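Local structure of periplasmic beta-glucosidase (Pseudomonas aeruginosa, 6R5V) at residues Phe75-Val80 with Leu119-Ser124; Met172-His177 with Ala216-Val221; Ile253-Ala258 with Met285-Asp290. The protein probably hydrolyses terminal, non-reducing beta-D-glucosyl residues of beta-glucosides in the periplasm, releasing beta-D-glucose, as a member of glycosyl hydrolase family 3. The protein carries 1 engineered substitution. All coordinates share one frame; numbering follows the deposited sequence. Where two conformers were deposited one is given.

How the interactions relate
All three contacts are buried and belong to one eight-stranded parallel sheet of the N-terminal domain. Interactions 1 and 2 are regular parallel strand pairs and share a border, since strands 121-122 and 172-178 are neighbours; Met172 and Ala174 are bonded to Asp120 and Ser122. Interaction 3 joins strands 251-253 and 286-287, the last in sheet order on either side, so the sheet closes into a barrel. Toward its interior Phe123, Met220, Met287 and Ile253 pack together. Chemistry changes along the strands: apolar pairs fill the middle, while Asp79, Lys176 and His177 bind one xylopyranose. Interaction 3 has fewer strand bonds, relies more on side chains and water, and includes several partly exposed residues.

Interaction 1 (Phe75-Val80 with Leu119-Ser124); sequences FHAYDV and LDMSFS. With XYP (beta-D-xylopyranose), chain C.
Backbone bonds tie Phe75-Val80 to Leu119-Ser124 as parallel strands, with Ala77 paired to Met121 and Tyr78 to Ser122. His76 O accepts from Asp120 N at 2.8 Å and, weakly, from Met121 N; Tyr78 N donates to Met121 O, and Phe123 N returns to Tyr78 O at 2.8 Å.

Side-chain polar bonds extend this pairing at both ends. Asp120 OD2 takes His76 N at 2.8 Å on its anti lone pair, and a water links the same oxygen to His76 ND1; Asp120 OD1 forms a salt bridge with Arg333. A short hydroxyl suits the next bond: Ser122 OG, anti to the backbone N (chi1 -177°), donates to Val80 O at 2.7 Å and holds the chain as it leaves the strand.

On the face of Ala77 and Met121, the bent end of Met121 brings CE over the Phe75 ring, 4.0 Å from its centroid, in a CH-pi contact, while SD lies obliquely in a Met-aromatic contact. The small Ala77 lets Phe123 come close, its CZ 3.5 Å from Ala77 CB. On the other side Leu119 CD1 packs on Tyr78 CB.

Asp79 OD1 lies at the edge of the Phe123 ring; in the conformer given it accepts from xylopyranose O3 at a short 2.5 Å, and Asp79 OD2 from O2. Sugar-binding groups at the C-terminal ends of parallel strands are characteristic of a TIM-barrel glycosidase site.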
loop_
_atom_site.group_PDB
_atom_site.type_symbol
_atom_site.label_atom_id
_atom_site.label_comp_id
_atom_site.label_asym_id
_atom_site.label_seq_id
_atom_site.Cartn_x
_atom_site.Cartn_y
_atom_site.Cartn_z
ATOM N N PHE A 75 15.870 9.735 36.120
ATOM C CA PHE A 75 14.449 10.015 35.791
ATOM C C PHE A 75 13.765 8.662 35.596
ATOM O O PHE A 75 14.453 7.654 35.269
ATOM C CB PHE A 75 14.262 10.974 34.611
ATOM C CG PHE A 75 14.603 10.466 33.237
ATOM C CD1 PHE A 75 13.724 9.651 32.549
ATOM C CD2 PHE A 75 15.729 10.928 32.566
ATOM C CE1 PHE A 75 14.028 9.232 31.252
ATOM C CE2 PHE A 75 16.027 10.506 31.278
ATOM C CZ PHE A 75 15.170 9.653 30.620
ATOM N N HIS A 76 12.460 8.653 35.814
ATOM C CA HIS A 76 11.603 7.459 35.672
ATOM C C HIS A 76 10.550 7.726 34.609
ATOM O O HIS A 76 9.911 8.815 34.670
ATOM C CB HIS A 76 10.957 7.073 36.990
ATOM C CG HIS A 76 11.922 6.447 37.923
ATOM N ND1 HIS A 76 12.816 7.188 38.671
ATOM C CD2 HIS A 76 12.147 5.146 38.224
ATOM C CE1 HIS A 76 13.570 6.360 39.383
ATOM N NE2 HIS A 76 13.153 5.105 39.157
ATOM N N ALA A 77 10.453 6.807 33.644
ATOM C CA ALA A 77 9.499 6.951 32.521
ATOM C C ALA A 77 8.502 5.794 32.481
ATOM O O ALA A 77 8.721 4.719 33.058
ATOM C CB ALA A 77 10.243 7.110 31.213
ATOM N N TYR A 78 7.427 6.043 31.747
ATOM C CA TYR A 78 6.365 5.034 31.518
ATOM C C TYR A 78 5.594 5.416 30.266
ATOM O O TYR A 78 5.830 6.479 29.745
ATOM C CB TYR A 78 5.427 5.004 32.695
ATOM C CG TYR A 78 4.525 3.801 32.813
ATOM C CD1 TYR A 78 4.945 2.513 32.536
ATOM C CD2 TYR A 78 3.264 3.977 33.343
ATOM C CE1 TYR A 78 4.104 1.421 32.690
ATOM C CE2 TYR A 78 2.435 2.900 33.570
ATOM C CZ TYR A 78 2.848 1.623 33.240
ATOM O OH TYR A 78 1.986 0.609 33.521
ATOM N N ASP A 79 4.768 4.492 29.794
ATOM C CA ASP A 79 3.925 4.662 28.585
ATOM C C ASP A 79 2.548 5.121 29.083
ATOM O O ASP A 79 1.655 4.284 29.196
ATOM C CB ASP A 79 3.875 3.359 27.776
ATOM C CG ASP A 79 5.115 3.020 26.953
ATOM O OD1 ASP A 79 5.433 3.773 26.025
ATOM O OD2 ASP A 79 5.717 1.984 27.201
ATOM N N VAL A 80 2.431 6.381 29.416
ATOM C CA VAL A 80 1.158 6.984 29.826
ATOM C C VAL A 80 0.622 7.598 28.539
ATOM O O VAL A 80 1.058 8.690 28.158
ATOM C CB VAL A 80 1.349 7.982 30.974
ATOM C CG1 VAL A 80 0.034 8.562 31.405
ATOM C CG2 VAL A 80 2.024 7.330 32.167
ATOM N N LEU A 119 6.542 9.408 38.618
ATOM C CA LEU A 119 7.075 9.373 37.237
ATOM C C LEU A 119 7.420 10.786 36.758
ATOM O O LEU A 119 6.680 11.750 37.064
ATOM C CB LEU A 119 6.017 8.716 36.345
ATOM C CG LEU A 119 5.900 7.215 36.552
ATOM C CD1 LEU A 119 4.623 6.675 35.948
ATOM C CD2 LEU A 119 7.114 6.484 35.971
ATOM N N ASP A 120 8.476 10.899 35.965
ATOM C CA ASP A 120 8.970 12.181 35.405
ATOM C C ASP A 120 8.633 12.322 33.919
ATOM O O ASP A 120 8.778 13.428 33.388
ATOM C CB ASP A 120 10.484 12.257 35.487
ATOM C CG ASP A 120 11.030 12.044 36.884
ATOM O OD1 ASP A 120 10.676 12.843 37.738
ATOM O OD2 ASP A 120 11.757 11.047 37.114
ATOM N N MET A 121 8.383 11.209 33.230
ATOM C CA MET A 121 8.338 11.225 31.751
ATOM C C MET A 121 7.315 10.203 31.256
ATOM O O MET A 121 7.172 9.111 31.842
ATOM C CB MET A 121 9.721 10.930 31.175
ATOM C CG MET A 121 9.749 10.831 29.641
ATOM S SD MET A 121 11.383 10.323 29.014
ATOM C CE MET A 121 12.327 11.800 29.313
ATOM N N SER A 122 6.615 10.573 30.199
ATOM C CA SER A 122 5.804 9.607 29.435
ATOM C C SER A 122 6.348 9.439 28.028
ATOM O O SER A 122 6.716 10.466 27.357
ATOM C CB SER A 122 4.371 10.000 29.330
ATOM O OG SER A 122 3.660 8.961 28.633
ATOM N N PHE A 123 6.300 8.207 27.539
ATOM C CA PHE A 123 6.587 7.969 26.107
ATOM C C PHE A 123 5.290 8.217 25.341
ATOM O O PHE A 123 4.587 7.246 25.025
ATOM C CB PHE A 123 7.135 6.575 25.853
ATOM C CG PHE A 123 8.385 6.237 26.622
ATOM C CD1 PHE A 123 9.470 7.092 26.628
ATOM C CD2 PHE A 123 8.468 5.068 27.351
ATOM C CE1 PHE A 123 10.622 6.759 27.326
ATOM C CE2 PHE A 123 9.619 4.741 28.057
ATOM C CZ PHE A 123 10.685 5.594 28.042
ATOM N N SER A 124 4.982 9.485 25.163
ATOM C CA SER A 124 3.711 10.018 24.589
ATOM C C SER A 124 3.931 11.507 24.348
ATOM O O SER A 124 4.829 12.088 24.962
ATOM C CB SER A 124 2.552 9.669 25.515
ATOM O OG SER A 124 1.347 10.391 25.271
HETATM C C1 XYP C . 7.605 -0.428 23.430
HETATM C C2 XYP C . 7.959 0.937 24.064
HETATM C C3 XYP C . 6.873 1.960 23.684
HETATM C C4 XYP C . 6.839 2.049 22.162
HETATM C C5 XYP C . 6.638 0.687 21.503
HETATM O O2 XYP C . 8.162 0.738 25.479
HETATM O O3 XYP C . 7.048 3.304 24.150
HETATM O O4 XYP C . 5.776 2.912 21.797
HETATM O O5 XYP C . 7.467 -0.356 21.997
HETATM O O HOH W 1 12.772 10.076 39.310
#

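Interaction 2 (Met172-His177 with Ala216-Val221); sequences MAAVKH and AGAVMV. With XYP (beta-D-xylopyranose), chain C.
Val175 and Val219 lie side by side and point the same way, Val175 CG1 meeting Val219 CG2 at 3.8 Å; beta-branched residues suit such extended strands and make a compact apolar layer. On the other face Ala174 and Ala218 bring their methyl groups to 3.6 Å, CB to CB. Side chains this small allow the backbones to approach closely and leave the Met121 side chain in contact with both alanines. Earlier along the strand, the Met172 thioether reaches across Gly217, with SD 3.6 Å from Gly217 CA; glycine, having no side chain, lets the sulfur lie directly on the backbone.

Lys176 and Met220 touch at their beta carbons and then reach toward the same sugar. Beyond CG the lysine chain is fully extended, which carries NZ to xylopyranose O4 at 2.9 Å, with a weak second bond to O3. Met220 SD packs against O3. The His177 ring has Lys176 CG over the centre of one face, and its edge meets the sugar: NE2 and O4 are hydrogen-bonded at 2.7 Å, while ND1 is bonded to Asp128. A cis peptide precedes this histidine, which probably helps the two adjacent side chains reach the same O4.

The backbones are joined by Ala218 N to Ala173 O, Val175 N to Ala218 O and the straight Met220 N to Val175 O bond of 2.8 Å. Strand 172-178 is flanked in the parallel sheet by 121-122 and 218-221, while helix 146-161 covers Ala173 and Ala216 through Val157.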
loop_
_atom_site.group_PDB
_atom_site.type_symbol
_atom_site.label_atom_id
_atom_site.label_comp_id
_atom_site.label_asym_id
_atom_site.label_seq_id
_atom_site.Cartn_x
_atom_site.Cartn_y
_atom_site.Cartn_z
ATOM N N MET A 172 7.656 15.119 31.496
ATOM C CA MET A 172 8.272 15.408 30.198
ATOM C C MET A 172 7.575 14.543 29.137
ATOM O O MET A 172 7.259 13.360 29.395
ATOM C CB MET A 172 9.779 15.110 30.210
ATOM C CG MET A 172 10.426 15.296 28.868
ATOM S SD MET A 172 12.256 15.339 28.965
ATOM C CE MET A 172 12.478 16.821 29.948
ATOM N N ALA A 173 7.302 15.140 27.996
ATOM C CA ALA A 173 6.773 14.410 26.828
ATOM C C ALA A 173 7.980 13.881 26.023
ATOM O O ALA A 173 8.912 14.680 25.631
ATOM C CB ALA A 173 5.923 15.287 25.964
ATOM N N ALA A 174 7.952 12.597 25.751
ATOM C CA ALA A 174 8.843 11.953 24.769
ATOM C C ALA A 174 7.972 11.599 23.559
ATOM O O ALA A 174 7.334 10.553 23.558
ATOM C CB ALA A 174 9.584 10.786 25.366
ATOM N N VAL A 175 7.890 12.543 22.613
ATOM C CA VAL A 175 7.059 12.390 21.376
ATOM C C VAL A 175 7.564 11.195 20.580
ATOM O O VAL A 175 8.782 10.981 20.510
ATOM C CB VAL A 175 7.009 13.668 20.525
ATOM C CG1 VAL A 175 8.330 14.136 19.982
ATOM C CG2 VAL A 175 5.982 13.560 19.420
ATOM N N LYS A 176 6.638 10.402 20.031
ATOM C CA LYS A 176 7.007 9.172 19.283
ATOM C C LYS A 176 6.074 9.007 18.080
ATOM O O LYS A 176 5.042 9.648 18.010
ATOM C CB LYS A 176 6.946 7.993 20.263
ATOM C CG LYS A 176 5.549 7.594 20.696
ATOM C CD LYS A 176 5.569 6.555 21.814
ATOM C CE LYS A 176 4.207 6.024 22.160
ATOM N NZ LYS A 176 4.385 4.998 23.199
ATOM N N HIS A 177 6.410 8.162 17.125
ATOM C CA HIS A 177 7.663 7.450 16.947
ATOM C C HIS A 177 8.410 8.070 15.753
ATOM O O HIS A 177 7.905 8.039 14.627
ATOM C CB HIS A 177 7.410 5.979 16.655
ATOM C CG HIS A 177 6.601 5.266 17.688
ATOM N ND1 HIS A 177 5.208 5.269 17.672
ATOM C CD2 HIS A 177 6.976 4.505 18.737
ATOM C CE1 HIS A 177 4.769 4.506 18.678
ATOM N NE2 HIS A 177 5.824 4.027 19.331
ATOM N N ALA A 216 8.599 19.864 23.488
ATOM C CA ALA A 216 8.782 18.463 23.941
ATOM C C ALA A 216 10.240 18.297 24.382
ATOM O O ALA A 216 11.163 18.760 23.660
ATOM C CB ALA A 216 8.450 17.476 22.836
ATOM N N GLY A 217 10.433 17.685 25.550
ATOM C CA GLY A 217 11.770 17.450 26.127
ATOM C C GLY A 217 12.512 16.295 25.474
ATOM O O GLY A 217 13.744 16.280 25.527
ATOM N N ALA A 218 11.796 15.311 24.910
ATOM C CA ALA A 218 12.421 14.094 24.361
ATOM C C ALA A 218 11.719 13.655 23.093
ATOM O O ALA A 218 10.562 14.032 22.834
ATOM C CB ALA A 218 12.447 12.981 25.394
ATOM N N VAL A 219 12.475 12.898 22.299
ATOM C CA VAL A 219 11.967 12.273 21.055
ATOM C C VAL A 219 12.332 10.791 21.088
ATOM O O VAL A 219 13.505 10.460 21.289
ATOM C CB VAL A 219 12.543 12.987 19.834
ATOM C CG1 VAL A 219 12.231 12.200 18.532
ATOM C CG2 VAL A 219 12.070 14.429 19.797
ATOM N N MET A 220 11.326 9.923 20.977
ATOM C CA MET A 220 11.567 8.479 20.844
ATOM C C MET A 220 11.671 8.080 19.370
ATOM O O MET A 220 10.767 8.360 18.548
ATOM C CB MET A 220 10.484 7.654 21.523
ATOM C CG MET A 220 10.748 6.187 21.353
ATOM S SD MET A 220 9.621 5.189 22.342
ATOM C CE MET A 220 10.494 5.315 23.904
ATOM N N VAL A 221 12.774 7.432 19.058
ATOM C CA VAL A 221 13.165 7.087 17.671
ATOM C C VAL A 221 12.436 5.803 17.278
ATOM O O VAL A 221 12.292 4.890 18.116
ATOM C CB VAL A 221 14.697 7.027 17.545
ATOM C CG1 VAL A 221 15.096 6.687 16.132
ATOM C CG2 VAL A 221 15.321 8.369 17.962
HETATM C C1 XYP C . 7.605 -0.428 23.430
HETATM C C2 XYP C . 7.959 0.937 24.064
HETATM C C3 XYP C . 6.873 1.960 23.684
HETATM C C4 XYP C . 6.839 2.049 22.162
HETATM C C5 XYP C . 6.638 0.687 21.503
HETATM O O2 XYP C . 8.162 0.738 25.479
HETATM O O3 XYP C . 7.048 3.304 24.150
HETATM O O4 XYP C . 5.776 2.912 21.797
HETATM O O5 XYP C . 7.467 -0.356 21.997
#

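Interaction 3 (Ile253-Ala258 with Met285-Asp290). Engineered in segment 253-258: Asn255 (natural residue Asp). With XYP (beta-D-xylopyranose), chain C; XYP (beta-D-xylopyranose), chain B.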
loop_
_atom_site.group_PDB
_atom_site.type_symbol
_atom_site.label_atom_id
_atom_site.label_comp_id
_atom_site.label_asym_id
_atom_site.label_seq_id
_atom_site.Cartn_x
_atom_site.Cartn_y
_atom_site.Cartn_z
ATOM N N ILE A 253 15.819 9.192 22.431
ATOM C CA ILE A 253 15.770 7.885 23.128
ATOM C C ILE A 253 15.504 6.825 22.063
ATOM O O ILE A 253 14.554 6.982 21.268
ATOM C CB ILE A 253 14.681 7.875 24.199
ATOM C CG1 ILE A 253 14.817 9.036 25.172
ATOM C CG2 ILE A 253 14.614 6.523 24.897
ATOM C CD1 ILE A 253 13.674 9.115 26.205
ATOM N N SER A 254 16.263 5.741 22.091
ATOM C CA SER A 254 15.992 4.581 21.207
ATOM C C SER A 254 14.756 3.811 21.728
ATOM O O SER A 254 14.392 3.943 22.918
ATOM C CB SER A 254 17.219 3.711 21.125
ATOM O OG SER A 254 17.233 2.770 22.173
ATOM N N ASN A 255 14.146 2.988 20.878
ATOM C CA ASN A 255 13.123 2.001 21.302
ATOM C C ASN A 255 13.841 0.735 21.784
ATOM O O ASN A 255 15.098 0.614 21.643
ATOM C CB ASN A 255 12.116 1.754 20.175
ATOM C CG ASN A 255 10.774 1.287 20.691
ATOM O OD1 ASN A 255 10.692 0.428 21.562
ATOM N ND2 ASN A 255 9.710 1.873 20.188
ATOM N N HIS A 256 13.093 -0.171 22.393
ATOM C CA HIS A 256 13.614 -1.380 23.051
ATOM C C HIS A 256 14.378 -2.249 22.036
ATOM O O HIS A 256 13.777 -2.688 21.070
ATOM C CB HIS A 256 12.441 -2.172 23.638
ATOM C CG HIS A 256 12.884 -3.378 24.366
ATOM N ND1 HIS A 256 12.956 -4.616 23.779
ATOM C CD2 HIS A 256 13.241 -3.537 25.652
ATOM C CE1 HIS A 256 13.382 -5.496 24.668
ATOM N NE2 HIS A 256 13.549 -4.848 25.832
ATOM N N GLY A 257 15.670 -2.470 22.229
ATOM C CA GLY A 257 16.436 -3.320 21.308
ATOM C C GLY A 257 16.712 -2.681 19.944
ATOM O O GLY A 257 17.237 -3.402 19.076
ATOM N N ALA A 258 16.356 -1.405 19.721
ATOM C CA ALA A 258 16.453 -0.782 18.382
ATOM C C ALA A 258 17.917 -0.741 17.897
ATOM O O ALA A 258 18.158 -0.867 16.674
ATOM C CB ALA A 258 15.829 0.582 18.385
ATOM N N MET A 285 20.187 8.020 24.049
ATOM C CA MET A 285 19.891 7.092 25.149
ATOM C C MET A 285 19.423 5.749 24.571
ATOM O O MET A 285 18.630 5.731 23.607
ATOM C CB MET A 285 18.889 7.785 26.086
ATOM C CG MET A 285 18.270 6.944 27.139
ATOM S SD MET A 285 17.566 8.020 28.457
ATOM C CE MET A 285 18.842 7.941 29.710
ATOM N N ASN A 286 19.977 4.662 25.126
ATOM C CA ASN A 286 19.919 3.268 24.636
ATOM C C ASN A 286 18.952 2.536 25.557
ATOM O O ASN A 286 19.285 2.345 26.743
ATOM C CB ASN A 286 21.362 2.733 24.606
ATOM C CG ASN A 286 21.559 1.279 24.229
ATOM O OD1 ASN A 286 22.500 0.624 24.725
ATOM N ND2 ASN A 286 20.722 0.782 23.340
ATOM N N MET A 287 17.789 2.136 25.055
ATOM C CA MET A 287 16.796 1.388 25.868
ATOM C C MET A 287 17.108 -0.124 25.864
ATOM O O MET A 287 17.111 -0.747 24.782
ATOM C CB MET A 287 15.392 1.658 25.329
ATOM C CG MET A 287 14.291 0.993 26.119
ATOM S SD MET A 287 12.650 1.277 25.348
ATOM C CE MET A 287 12.339 2.981 25.769
ATOM N N ASN A 288 17.407 -0.660 27.051
ATOM C CA ASN A 288 17.524 -2.086 27.459
ATOM C C ASN A 288 18.673 -2.901 26.843
ATOM O O ASN A 288 19.158 -3.790 27.560
ATOM C CB ASN A 288 16.210 -2.837 27.244
ATOM C CG ASN A 288 15.335 -2.833 28.483
ATOM O OD1 ASN A 288 14.132 -3.002 28.353
ATOM N ND2 ASN A 288 15.904 -2.657 29.662
ATOM N N ASP A 289 19.079 -2.756 25.584
ATOM C CA ASP A 289 19.972 -3.804 24.992
ATOM C C ASP A 289 21.430 -3.648 25.479
ATOM O O ASP A 289 22.239 -4.579 25.228
ATOM C CB ASP A 289 19.855 -3.883 23.476
ATOM C CG ASP A 289 20.217 -2.624 22.732
ATOM O OD1 ASP A 289 21.160 -1.939 23.185
ATOM O OD2 ASP A 289 19.593 -2.403 21.655
ATOM N N ASP A 290 21.743 -2.520 26.136
ATOM C CA ASP A 290 23.021 -2.262 26.850
ATOM C C ASP A 290 24.213 -2.229 25.898
ATOM O O ASP A 290 25.345 -2.366 26.378
ATOM C CB ASP A 290 23.236 -3.300 27.944
ATOM C CG ASP A 290 22.357 -3.042 29.157
ATOM O OD1 ASP A 290 21.762 -1.941 29.248
ATOM O OD2 ASP A 290 22.275 -3.944 30.008
HETATM C C1 XYP C . 7.605 -0.428 23.430
HETATM C C2 XYP C . 7.959 0.937 24.064
HETATM C C3 XYP C . 6.873 1.960 23.684
HETATM C C4 XYP C . 6.839 2.049 22.162
HETATM C C5 XYP C . 6.638 0.687 21.503
HETATM O O2 XYP C . 8.162 0.738 25.479
HETATM O O3 XYP C . 7.048 3.304 24.150
HETATM O O4 XYP C . 5.776 2.912 21.797
HETATM O O5 XYP C . 7.467 -0.356 21.997
HETATM O O1 XYP B . 8.430 -6.873 23.901
HETATM C C1 XYP B . 8.849 -5.504 23.928
HETATM C C2 XYP B . 8.686 -4.932 22.531
HETATM C C3 XYP B . 9.149 -3.459 22.543
HETATM C C4 XYP B . 8.308 -2.722 23.602
HETATM C C5 XYP B . 8.509 -3.352 24.974
HETATM O O2 XYP B . 9.470 -5.823 21.720
HETATM O O3 XYP B . 9.110 -2.751 21.278
HETATM O O4 XYP B . 8.668 -1.351 23.709
HETATM O O5 XYP B . 8.110 -4.732 24.889
HETATM O O HOH W 2 18.245 -0.021 21.667
#
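Ile253 and Met285 form a single backbone bridge, in which Ser254 N donates to Met285 O at 2.8 Å. Beyond it the chain 255-258 makes a type II beta turn, with Gly257 at the positive phi (73°) that glycine accepts readily. Gly257 N gives a weak bond to Met287 O, which also accepts from Asp289 N.

The serine hydroxyl continues the pairing in place of a backbone carbonyl. Lying between the backbone N and the carbonyl carbon (chi1 87°), Ser254 OG accepts from Met287 N at 3.0 Å in an almost straight bond, 177° at the hydrogen. A water joins this OG to Asp289 OD2, so a water-mediated bridge spans the two segments. Asp289 OD1 accepts Asn286 ND2 at 2.8 Å from above the carboxylate plane.

Met287 supplies the flexible apolar filling: its SD lies 3.3 Å from His256 N, and its CE reaches Ile253 CG2. Asn255, an engineered residue that is aspartate in the natural protein, places OD1 3.3 Å from O5 of the chain C xylopyranose and 3.4 Å from O4 of the chain B one. The same Asn255 OD1 accepts from His256 N, and His256 CB packs against C3 of the chain B sugar. Arg585 of the second subunit adds a weak bond to His256 O.

Strand 251-253 is bonded to 218-221 and strand 286-287 to 24-26, so this contact closes the barrel just before helix 291-301.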